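Side-chain contacts in amino Transferase (Eubacterium rectale, PDB 3ELE), which probably works as a pyridoxal-5'-phosphate-dependent aminotransferase, moving amino groups between amino acids and 2-oxo acids: residues A[8-11]-A[12-15]; A[20-23]-A[24-28]; A[348-351]-A[352-355]; A[340-344]-A[345-349]. All blocks are in the same frame, centred on the assembly; numbering follows the deposited sequence.

Interaction 1 (A[8-11]-A[12-15]); sequences MYQL and GSVR
The backbone oxygen of Tyr-9 is gripped by Ser-13 twice over. Ser-13 OG donates to Tyr-9 O at 2.8 Å, reaching it from above the carbonyl plane, 36° out of it. Ser-13 N adds a weak bond of 2.9 Å to the same Tyr-9 O, and Gly-12 N contributes a second, longer weak one. This serine-to-carbonyl link, four residues back, is made possible by the torsion of Ser-13 (chi1 64°), which sets OG between the backbone N and the carbonyl carbon and turns it back along the helix. The same turn lays the serine over one face of the Tyr-9 ring: OG stands 3.5 Å from CE2 of Tyr-9, displaced toward the rim, while CB of Ser-13 makes a CH-pi contact 4.2 Å from the ring centroid and 19° off its normal. The Tyr-9 side chain also packs on Met-2 and Val-4. An alanine here would probably cost Ser-13 CB and OG the ring face they lie on, along with that packing. Around this pair the helical ladder closes with Gly-12 N to Met-8 O at 2.9 Å (Met-8 being selenomethionine) and Val-14 N to Gln-10 O at 2.9 Å. A methyl of Val-14, CG1, rests 3.5 Å from Leu-11 O, which also receives a weak bond from Arg-281 of the second subunit. Val-14 leaves helical geometry, marking the C-terminal turn of helix 6-13, part of an N-terminal arm packed on the partner subunit, as in fold-type I aminotransferases.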
loop_
_atom_site.group_PDB
_atom_site.type_symbol
_atom_site.label_atom_id
_atom_site.label_comp_id
_atom_site.label_asym_id
_atom_site.label_seq_id
_atom_site.Cartn_x
_atom_site.Cartn_y
_atom_site.Cartn_z
HETATM N N MSE A 8 -4.716 5.028 -16.385
HETATM C CA MSE A 8 -5.273 4.287 -15.257
HETATM C C MSE A 8 -6.398 3.397 -15.762
HETATM O O MSE A 8 -6.418 2.228 -15.439
HETATM C CB MSE A 8 -5.737 5.207 -14.138
HETATM C CG MSE A 8 -4.616 6.021 -13.489
HETATM SE SE MSE A 8 -3.154 5.036 -12.789
HETATM C CE MSE A 8 -1.987 4.868 -14.342
ATOM N N TYR A 9 -7.288 3.937 -16.590
ATOM C CA TYR A 9 -8.335 3.129 -17.222
ATOM C C TYR A 9 -7.726 1.910 -17.955
ATOM O O TYR A 9 -8.186 0.780 -17.786
ATOM C CB TYR A 9 -9.181 3.951 -18.211
ATOM C CG TYR A 9 -10.114 3.051 -19.010
ATOM C CD1 TYR A 9 -11.328 2.619 -18.471
ATOM C CD2 TYR A 9 -9.737 2.567 -20.277
ATOM C CE1 TYR A 9 -12.164 1.774 -19.181
ATOM C CE2 TYR A 9 -10.559 1.704 -20.990
ATOM C CZ TYR A 9 -11.770 1.306 -20.437
ATOM O OH TYR A 9 -12.574 0.449 -21.145
ATOM N N GLN A 10 -6.706 2.150 -18.771
ATOM C CA GLN A 10 -6.043 1.059 -19.506
ATOM C C GLN A 10 -5.378 0.034 -18.604
ATOM O O GLN A 10 -5.533 -1.162 -18.803
ATOM C CB GLN A 10 -5.076 1.600 -20.574
ATOM C CG GLN A 10 -5.821 2.033 -21.845
ATOM C CD GLN A 10 -6.594 0.863 -22.513
ATOM O OE1 GLN A 10 -6.143 -0.289 -22.503
ATOM N NE2 GLN A 10 -7.764 1.158 -23.048
ATOM N N LEU A 11 -4.683 0.512 -17.586
ATOM C CA LEU A 11 -4.027 -0.356 -16.630
ATOM C C LEU A 11 -5.034 -1.208 -15.826
ATOM O O LEU A 11 -4.732 -2.325 -15.489
ATOM C CB LEU A 11 -3.128 0.487 -15.718
ATOM C CG LEU A 11 -2.074 -0.164 -14.860
ATOM C CD1 LEU A 11 -1.129 -1.015 -15.696
ATOM C CD2 LEU A 11 -1.318 0.943 -14.144
ATOM N N GLY A 12 -6.236 -0.697 -15.569
ATOM C CA GLY A 12 -7.265 -1.464 -14.855
ATOM C C GLY A 12 -8.195 -2.301 -15.719
ATOM O O GLY A 12 -8.909 -3.134 -15.193
ATOM N N SER A 13 -8.218 -2.046 -17.021
ATOM C CA SER A 13 -9.078 -2.755 -17.959
ATOM C C SER A 13 -8.326 -3.830 -18.764
ATOM O O SER A 13 -8.972 -4.748 -19.278
ATOM C CB SER A 13 -9.774 -1.757 -18.899
ATOM O OG SER A 13 -8.829 -1.084 -19.705
ATOM N N VAL A 14 -6.991 -3.702 -18.884
ATOM C CA VAL A 14 -6.155 -4.661 -19.613
ATOM C C VAL A 14 -6.317 -6.057 -18.994
ATOM O O VAL A 14 -6.267 -6.224 -17.776
ATOM C CB VAL A 14 -4.655 -4.225 -19.702
ATOM C CG1 VAL A 14 -3.976 -4.213 -18.323
ATOM C CG2 VAL A 14 -3.896 -5.127 -20.689
ATOM N N ARG A 15 -6.584 -7.031 -19.854
ATOM C CA ARG A 15 -6.841 -8.413 -19.436
ATOM C C ARG A 15 -5.506 -9.135 -19.364
ATOM O O ARG A 15 -4.700 -9.031 -20.291
ATOM C CB ARG A 15 -7.787 -9.081 -20.440
ATOM C CG ARG A 15 -9.132 -8.364 -20.568
ATOM C CD ARG A 15 -9.915 -8.847 -21.770
ATOM N NE ARG A 15 -10.369 -10.232 -21.650
ATOM C CZ ARG A 15 -11.137 -10.864 -22.546
ATOM N NH1 ARG A 15 -11.590 -10.256 -23.650
ATOM N NH2 ARG A 15 -11.481 -12.122 -22.320
#

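Interaction 2 (A[20-23]-A[24-28])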
loop_
_atom_site.group_PDB
_atom_site.type_symbol
_atom_site.label_atom_id
_atom_site.label_comp_id
_atom_site.label_asym_id
_atom_site.label_seq_id
_atom_site.Cartn_x
_atom_site.Cartn_y
_atom_site.Cartn_z
ATOM N N GLU A 20 -6.124 -15.199 -17.435
ATOM C CA GLU A 20 -7.117 -15.787 -18.354
ATOM C C GLU A 20 -6.803 -17.267 -18.592
ATOM O O GLU A 20 -7.705 -18.078 -18.726
ATOM C CB GLU A 20 -7.112 -15.038 -19.689
ATOM C CG GLU A 20 -7.531 -13.545 -19.580
ATOM C CD GLU A 20 -8.987 -13.253 -19.789
ATOM O OE1 GLU A 20 -9.721 -14.083 -20.346
ATOM O OE2 GLU A 20 -9.394 -12.149 -19.399
ATOM N N LEU A 21 -5.509 -17.591 -18.667
ATOM C CA LEU A 21 -5.055 -18.981 -18.806
ATOM C C LEU A 21 -5.425 -19.763 -17.541
ATOM O O LEU A 21 -5.950 -20.871 -17.645
ATOM C CB LEU A 21 -3.544 -19.034 -19.082
ATOM C CG LEU A 21 -2.923 -20.384 -19.428
ATOM C CD1 LEU A 21 -3.566 -20.928 -20.669
ATOM C CD2 LEU A 21 -1.413 -20.233 -19.618
ATOM N N PHE A 22 -5.191 -19.171 -16.363
ATOM C CA PHE A 22 -5.587 -19.795 -15.082
ATOM C C PHE A 22 -7.099 -20.085 -14.996
ATOM O O PHE A 22 -7.495 -21.195 -14.612
ATOM C CB PHE A 22 -5.137 -18.969 -13.867
ATOM C CG PHE A 22 -5.638 -19.518 -12.560
ATOM C CD1 PHE A 22 -5.055 -20.662 -12.011
ATOM C CD2 PHE A 22 -6.739 -18.937 -11.906
ATOM C CE1 PHE A 22 -5.533 -21.214 -10.798
ATOM C CE2 PHE A 22 -7.228 -19.474 -10.695
ATOM C CZ PHE A 22 -6.622 -20.621 -10.141
ATOM N N GLU A 23 -7.921 -19.086 -15.334
ATOM C CA GLU A 23 -9.394 -19.232 -15.349
ATOM C C GLU A 23 -9.854 -20.206 -16.434
ATOM O O GLU A 23 -10.813 -20.955 -16.219
ATOM C CB GLU A 23 -10.092 -17.875 -15.529
ATOM C CG GLU A 23 -9.832 -16.870 -14.392
ATOM C CD GLU A 23 -10.383 -17.313 -13.038
ATOM O OE1 GLU A 23 -11.548 -17.798 -12.986
ATOM O OE2 GLU A 23 -9.652 -17.162 -12.027
ATOM N N TYR A 24 -9.189 -20.189 -17.598
ATOM C CA TYR A 24 -9.438 -21.191 -18.656
ATOM C C TYR A 24 -9.264 -22.631 -18.128
ATOM O O TYR A 24 -10.069 -23.511 -18.459
ATOM C CB TYR A 24 -8.537 -20.940 -19.879
ATOM C CG TYR A 24 -8.597 -22.007 -20.948
ATOM C CD1 TYR A 24 -9.638 -22.030 -21.871
ATOM C CD2 TYR A 24 -7.597 -22.992 -21.045
ATOM C CE1 TYR A 24 -9.705 -23.012 -22.868
ATOM C CE2 TYR A 24 -7.651 -23.986 -22.037
ATOM C CZ TYR A 24 -8.708 -23.991 -22.947
ATOM O OH TYR A 24 -8.787 -24.938 -23.932
ATOM N N GLY A 25 -8.232 -22.863 -17.310
ATOM C CA GLY A 25 -7.993 -24.185 -16.697
ATOM C C GLY A 25 -9.111 -24.661 -15.768
ATOM O O GLY A 25 -9.417 -25.858 -15.730
ATOM N N LYS A 26 -9.702 -23.731 -15.013
ATOM C CA LYS A 26 -10.847 -24.035 -14.139
ATOM C C LYS A 26 -12.066 -24.442 -14.961
ATOM O O LYS A 26 -12.779 -25.374 -14.572
ATOM C CB LYS A 26 -11.197 -22.868 -13.214
ATOM C CG LYS A 26 -10.102 -22.533 -12.209
ATOM C CD LYS A 26 -10.627 -21.719 -11.021
ATOM C CE LYS A 26 -11.157 -20.360 -11.443
ATOM N NZ LYS A 26 -11.616 -19.474 -10.315
ATOM N N LYS A 27 -12.284 -23.752 -16.089
ATOM C CA LYS A 27 -13.366 -24.077 -17.042
ATOM C C LYS A 27 -13.123 -25.445 -17.672
ATOM O O LYS A 27 -14.058 -26.221 -17.850
ATOM C CB LYS A 27 -13.527 -22.983 -18.121
ATOM C CG LYS A 27 -14.040 -21.653 -17.559
ATOM C CD LYS A 27 -14.227 -20.527 -18.610
ATOM C CE LYS A 27 -12.898 -20.016 -19.153
ATOM N NZ LYS A 27 -12.989 -18.759 -19.961
ATOM N N ARG A 28 -11.861 -25.735 -17.997
ATOM C CA ARG A 28 -11.453 -27.045 -18.520
ATOM C C ARG A 28 -11.577 -28.168 -17.471
ATOM O O ARG A 28 -11.921 -29.300 -17.823
ATOM C CB ARG A 28 -10.025 -26.996 -19.099
ATOM C CG ARG A 28 -9.873 -26.269 -20.452
ATOM C CD ARG A 28 -10.729 -26.834 -21.593
ATOM N NE ARG A 28 -10.405 -28.220 -21.913
ATOM C CZ ARG A 28 -11.115 -29.025 -22.696
ATOM N NH1 ARG A 28 -12.273 -28.656 -23.242
ATOM N NH2 ARG A 28 -10.668 -30.252 -22.906
#
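Glu-23 and Lys-26 pair along one flank of the alpha-helix 17-32, the exposed side of an amphipathic segment. Their side chains run side by side and point the same way, closing a salt bridge of 3.2 Å between Glu-23 OE1 and Lys-26 NZ; OE2 takes a second, weak bond from the same ammonium. The bend of the glutamate (chi2 -64°) folds its carboxylate toward the lysine, and the methylene next to the charge, Lys-26 CE, comes as near as 3.0 Å to OE1. Lys-26 also brushes the Phe-22 ring, CD lying 4.1 Å from CE2. Two further charged ends find partners beyond the helix, Glu-20 in a salt bridge with Arg-15 and Arg-28 in one with Asp-356.

The other flank is tighter. Here Leu-21 and Tyr-24 pack on Leu-358 of strand 357-358, and Gly-25 is buried, its N bonded to Leu-21 O at 3.0 Å. Tyr-24 N reaches Glu-20 O at 2.8 Å, and Tyr-24 CB lies 3.2 Å from the same Glu-20 O. Arg-28 CG lies over one face of the Tyr-24 ring, 3.5 Å above its plane and displaced toward the rim.

Interaction 3 (A[348-351]-A[352-355]). With EDO (1,2-ethanediol), chain G.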
loop_
_atom_site.group_PDB
_atom_site.type_symbol
_atom_site.label_atom_id
_atom_site.label_comp_id
_atom_site.label_asym_id
_atom_site.label_seq_id
_atom_site.Cartn_x
_atom_site.Cartn_y
_atom_site.Cartn_z
ATOM N N PHE A 348 3.200 -22.461 -30.207
ATOM C CA PHE A 348 3.557 -23.623 -29.377
ATOM C C PHE A 348 2.660 -23.759 -28.127
ATOM O O PHE A 348 2.240 -24.875 -27.808
ATOM C CB PHE A 348 5.037 -23.597 -28.983
ATOM C CG PHE A 348 5.427 -24.682 -28.006
ATOM C CD1 PHE A 348 5.395 -26.013 -28.389
ATOM C CD2 PHE A 348 5.830 -24.367 -26.707
ATOM C CE1 PHE A 348 5.742 -27.040 -27.475
ATOM C CE2 PHE A 348 6.196 -25.369 -25.805
ATOM C CZ PHE A 348 6.150 -26.708 -26.192
ATOM N N CYS A 349 2.375 -22.645 -27.440
ATOM C CA CYS A 349 1.483 -22.664 -26.262
ATOM C C CYS A 349 0.054 -23.064 -26.615
ATOM O O CYS A 349 -0.623 -23.633 -25.761
ATOM C CB CYS A 349 1.492 -21.344 -25.495
ATOM S SG CYS A 349 3.034 -21.118 -24.682
ATOM N N GLU A 350 -0.392 -22.746 -27.840
ATOM C CA GLU A 350 -1.690 -23.189 -28.364
ATOM C C GLU A 350 -1.703 -24.694 -28.582
ATOM O O GLU A 350 -2.693 -25.332 -28.251
ATOM C CB GLU A 350 -2.090 -22.477 -29.677
ATOM C CG GLU A 350 -2.526 -21.011 -29.518
ATOM C CD GLU A 350 -3.828 -20.827 -28.724
ATOM O OE1 GLU A 350 -4.597 -21.803 -28.529
ATOM O OE2 GLU A 350 -4.092 -19.687 -28.297
ATOM N N LYS A 351 -0.620 -25.244 -29.145
ATOM C CA LYS A 351 -0.487 -26.701 -29.321
ATOM C C LYS A 351 -0.463 -27.440 -27.964
ATOM O O LYS A 351 -1.054 -28.511 -27.829
ATOM C CB LYS A 351 0.748 -27.055 -30.156
ATOM C CG LYS A 351 0.682 -26.628 -31.629
ATOM C CD LYS A 351 -0.369 -27.401 -32.381
ATOM C CE LYS A 351 -0.360 -27.129 -33.878
ATOM N NZ LYS A 351 -1.441 -27.954 -34.529
ATOM N N ALA A 352 0.213 -26.854 -26.974
ATOM C CA ALA A 352 0.226 -27.374 -25.601
ATOM C C ALA A 352 -1.205 -27.391 -25.077
ATOM O O ALA A 352 -1.656 -28.403 -24.554
ATOM C CB ALA A 352 1.104 -26.501 -24.702
ATOM N N LYS A 353 -1.914 -26.272 -25.293
ATOM C CA LYS A 353 -3.332 -26.097 -24.888
ATOM C C LYS A 353 -4.247 -27.218 -25.427
ATOM O O LYS A 353 -5.187 -27.611 -24.739
ATOM C CB LYS A 353 -3.869 -24.716 -25.319
ATOM C CG LYS A 353 -4.552 -23.933 -24.243
ATOM C CD LYS A 353 -4.994 -22.594 -24.795
ATOM C CE LYS A 353 -5.275 -21.585 -23.719
ATOM N NZ LYS A 353 -5.721 -20.285 -24.315
ATOM N N GLU A 354 -3.949 -27.758 -26.621
ATOM C CA GLU A 354 -4.712 -28.892 -27.199
ATOM C C GLU A 354 -4.711 -30.163 -26.328
ATOM O O GLU A 354 -5.587 -31.024 -26.512
ATOM C CB GLU A 354 -4.199 -29.301 -28.597
ATOM C CG GLU A 354 -4.253 -28.239 -29.700
ATOM C CD GLU A 354 -3.780 -28.755 -31.079
ATOM O OE1 GLU A 354 -3.087 -29.794 -31.165
ATOM O OE2 GLU A 354 -4.105 -28.106 -32.098
ATOM N N GLU A 355 -3.709 -30.315 -25.453
ATOM C CA GLU A 355 -3.591 -31.461 -24.529
ATOM C C GLU A 355 -3.731 -31.030 -23.066
ATOM O O GLU A 355 -3.291 -31.746 -22.156
ATOM C CB GLU A 355 -2.241 -32.181 -24.738
ATOM C CG GLU A 355 -1.905 -32.534 -26.196
ATOM C CD GLU A 355 -2.998 -33.331 -26.891
ATOM O OE1 GLU A 355 -3.623 -34.189 -26.229
ATOM O OE2 GLU A 355 -3.224 -33.102 -28.101
HETATM C C1 EDO G . -8.460 -29.680 -26.092
HETATM O O1 EDO G . -8.310 -30.537 -27.228
HETATM C C2 EDO G . -9.763 -28.911 -26.210
HETATM O O2 EDO G . -9.627 -27.655 -25.543
#
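The carboxylate of Glu-354 has the aliphatic part of Lys-351 over one of its faces: Lys-351 CD lies 3.8 Å from OE2 of Glu-354 and equally far from OE1. The Lys-351 ammonium then tips toward OE2, NZ to OE2 being a long salt bridge of 3.6 Å. At a second flat group, Lys-353 CD stands obliquely over the OE1 side of the Glu-350 carboxylate, 3.8 Å from OE1. Both are i to i+3 pairs toward the C-terminal end of alpha-helix 345-353, their side chains running alongside each other. The Lys-351 chain, bent at chi2 (-67°), turns forward along the helix to meet its glutamate. An alanine in place of Lys-351 is likely to bare that face of the Glu-354 carboxylate and cost OE2 its long ionic partner. Glu-354 OE1 is salt-bridged to Lys-395. The opposite charges of Glu-350 and Lys-353 stay beyond salt-bridge distance, and Lys-353 instead makes a cation-pi contact with Tyr-24. On the buried side, Ala-352 packs on Ile-359 and on Ile-392 of helix 379-396; its N bonds to Phe-348 O at 3.0 Å, with an N-H...O angle of 159°. Glu-355 N bonds to Ala-352 O. Nearby, Glu-354 O accepts a hydrogen bond of 2.9 Å from O1 of a 1,2-ethanediol, probably from the crystallisation liquor.

Interaction 4 (A[340-344]-A[345-349]); sequences ALEDD and SNAFC
Polar bonds centre on Asp-344, the N-cap of helix 345-353. Its OD1 accepts two weak capping bonds, from Asn-346 N at 3.1 Å and from Ala-347 N at 3.2 Å, the second much the straighter (164° at the hydrogen). CG of Asp-344 stands anti to the backbone N (chi1 -172°), which brings the carboxylate against the opening turn. A water donates to this same OD1 at 2.7 Å and accepts from Asn-346 ND2, so three donors meet on one oxygen. The charge would probably be favoured by the positive end of the helix dipole. Asp-344 O receives the first regular helical bond, from Phe-348 N at 3.0 Å, lying in the carbonyl plane. Glu-342 OE1 lies 3.7 Å from Ala-347 CB, while its OE2 is hydrogen-bonded to Tyr-396 OH.

The apolar part is built on the Phe-348 ring. Ala-340 CA and Leu-341 N lie over one face, both toward the rim; the CA makes a CH-pi contact 4.1 Å from the centroid, and the Ala-340 methyl, CB, meets CD2. Leu-341 crosses the ring at a slant, its CG 3.6 Å from Phe-348 CE1.

The loop thus carries the chain from strand 335-339 into helix 345-353. Ser-345 OG bonds to Trp-370 O at the start of strand 370-374, Phe-348 packs on Val-371 of that strand, and helix 379-396 meets Leu-341 and Phe-348 through Tyr-393 and Ile-392.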
loop_
_atom_site.group_PDB
_atom_site.type_symbol
_atom_site.label_atom_id
_atom_site.label_comp_id
_atom_site.label_asym_id
_atom_site.label_seq_id
_atom_site.Cartn_x
_atom_site.Cartn_y
_atom_site.Cartn_z
ATOM N N ALA A 340 10.675 -23.533 -26.684
ATOM C CA ALA A 340 9.513 -23.957 -27.485
ATOM C C ALA A 340 9.979 -24.843 -28.654
ATOM O O ALA A 340 11.123 -24.727 -29.110
ATOM C CB ALA A 340 8.754 -22.751 -28.017
ATOM N N LEU A 341 9.098 -25.719 -29.129
ATOM C CA LEU A 341 9.427 -26.632 -30.236
ATOM C C LEU A 341 9.428 -25.940 -31.602
ATOM O O LEU A 341 9.854 -26.532 -32.586
ATOM C CB LEU A 341 8.537 -27.869 -30.205
ATOM C CG LEU A 341 8.597 -28.627 -28.866
ATOM C CD1 LEU A 341 7.726 -29.843 -28.932
ATOM C CD2 LEU A 341 10.018 -29.023 -28.468
ATOM N N GLU A 342 8.925 -24.704 -31.652
ATOM C CA GLU A 342 9.023 -23.830 -32.827
ATOM C C GLU A 342 9.376 -22.432 -32.326
ATOM O O GLU A 342 9.238 -22.156 -31.131
ATOM C CB GLU A 342 7.732 -23.839 -33.651
ATOM C CG GLU A 342 6.456 -23.561 -32.870
ATOM C CD GLU A 342 5.257 -23.399 -33.777
ATOM O OE1 GLU A 342 5.286 -22.478 -34.622
ATOM O OE2 GLU A 342 4.276 -24.159 -33.627
ATOM N N ASP A 343 9.858 -21.573 -33.226
ATOM C CA ASP A 343 10.220 -20.177 -32.890
ATOM C C ASP A 343 9.057 -19.386 -32.296
ATOM O O ASP A 343 9.281 -18.518 -31.455
ATOM C CB ASP A 343 10.696 -19.392 -34.139
ATOM C CG ASP A 343 11.999 -19.909 -34.736
ATOM O OD1 ASP A 343 12.780 -20.620 -34.049
ATOM O OD2 ASP A 343 12.241 -19.571 -35.916
ATOM N N ASP A 344 7.835 -19.651 -32.768
ATOM C CA ASP A 344 6.637 -18.952 -32.288
ATOM C C ASP A 344 6.111 -19.631 -31.026
ATOM O O ASP A 344 5.320 -20.571 -31.101
ATOM C CB ASP A 344 5.566 -18.873 -33.395
ATOM C CG ASP A 344 4.369 -17.993 -33.022
ATOM O OD1 ASP A 344 4.211 -17.602 -31.851
ATOM O OD2 ASP A 344 3.546 -17.711 -33.915
ATOM N N SER A 345 6.558 -19.136 -29.866
ATOM C CA SER A 345 6.095 -19.631 -28.546
ATOM C C SER A 345 4.590 -19.567 -28.340
ATOM O O SER A 345 4.039 -20.418 -27.652
ATOM C CB SER A 345 6.734 -18.846 -27.426
ATOM O OG SER A 345 8.118 -18.769 -27.613
ATOM N N ASN A 346 3.928 -18.567 -28.933
ATOM C CA ASN A 346 2.464 -18.424 -28.819
ATOM C C ASN A 346 1.747 -19.587 -29.528
ATOM O O ASN A 346 0.818 -20.176 -28.964
ATOM C CB ASN A 346 1.971 -17.070 -29.351
ATOM C CG ASN A 346 2.627 -15.877 -28.645
ATOM O OD1 ASN A 346 2.332 -15.589 -27.495
ATOM N ND2 ASN A 346 3.506 -15.181 -29.351
ATOM N N ALA A 347 2.211 -19.912 -30.744
ATOM C CA ALA A 347 1.717 -21.037 -31.533
ATOM C C ALA A 347 2.012 -22.357 -30.809
ATOM O O ALA A 347 1.164 -23.258 -30.786
ATOM C CB ALA A 347 2.337 -21.031 -32.926
ATOM N N PHE A 348 3.200 -22.461 -30.207
ATOM C CA PHE A 348 3.557 -23.623 -29.377
ATOM C C PHE A 348 2.660 -23.759 -28.127
ATOM O O PHE A 348 2.240 -24.875 -27.808
ATOM C CB PHE A 348 5.037 -23.597 -28.983
ATOM C CG PHE A 348 5.427 -24.682 -28.006
ATOM C CD1 PHE A 348 5.395 -26.013 -28.389
ATOM C CD2 PHE A 348 5.830 -24.367 -26.707
ATOM C CE1 PHE A 348 5.742 -27.040 -27.475
ATOM C CE2 PHE A 348 6.196 -25.369 -25.805
ATOM C CZ PHE A 348 6.150 -26.708 -26.192
ATOM N N CYS A 349 2.375 -22.645 -27.440
ATOM C CA CYS A 349 1.483 -22.664 -26.262
ATOM C C CYS A 349 0.054 -23.064 -26.615
ATOM O O CYS A 349 -0.623 -23.633 -25.761
ATOM C CB CYS A 349 1.492 -21.344 -25.495
ATOM S SG CYS A 349 3.034 -21.118 -24.682
HETATM O O HOH W 1 3.783 -14.968 -31.949
#

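Interactions 3 and 4 share Phe-348 and Cys-349 and describe the two ends of helix 345-353: a capped, ring-packed start on the antiparallel sheet, then a charged end with acid-base pairs three residues apart. Interaction 2 uses the same kind of pair on helix 17-32, and the two helices touch where Lys-353 meets Leu-21 and Tyr-24. Interaction 1 differs, a surface contact whose serine hydroxyl adds a bond to a backbone carbonyl and which also packs on the second subunit. It is tied to interaction 2 by the salt bridge of Arg-15 with Glu-20. Interactions 2, 3 and 4 are partly buried, with charges outward and apolar groups inward.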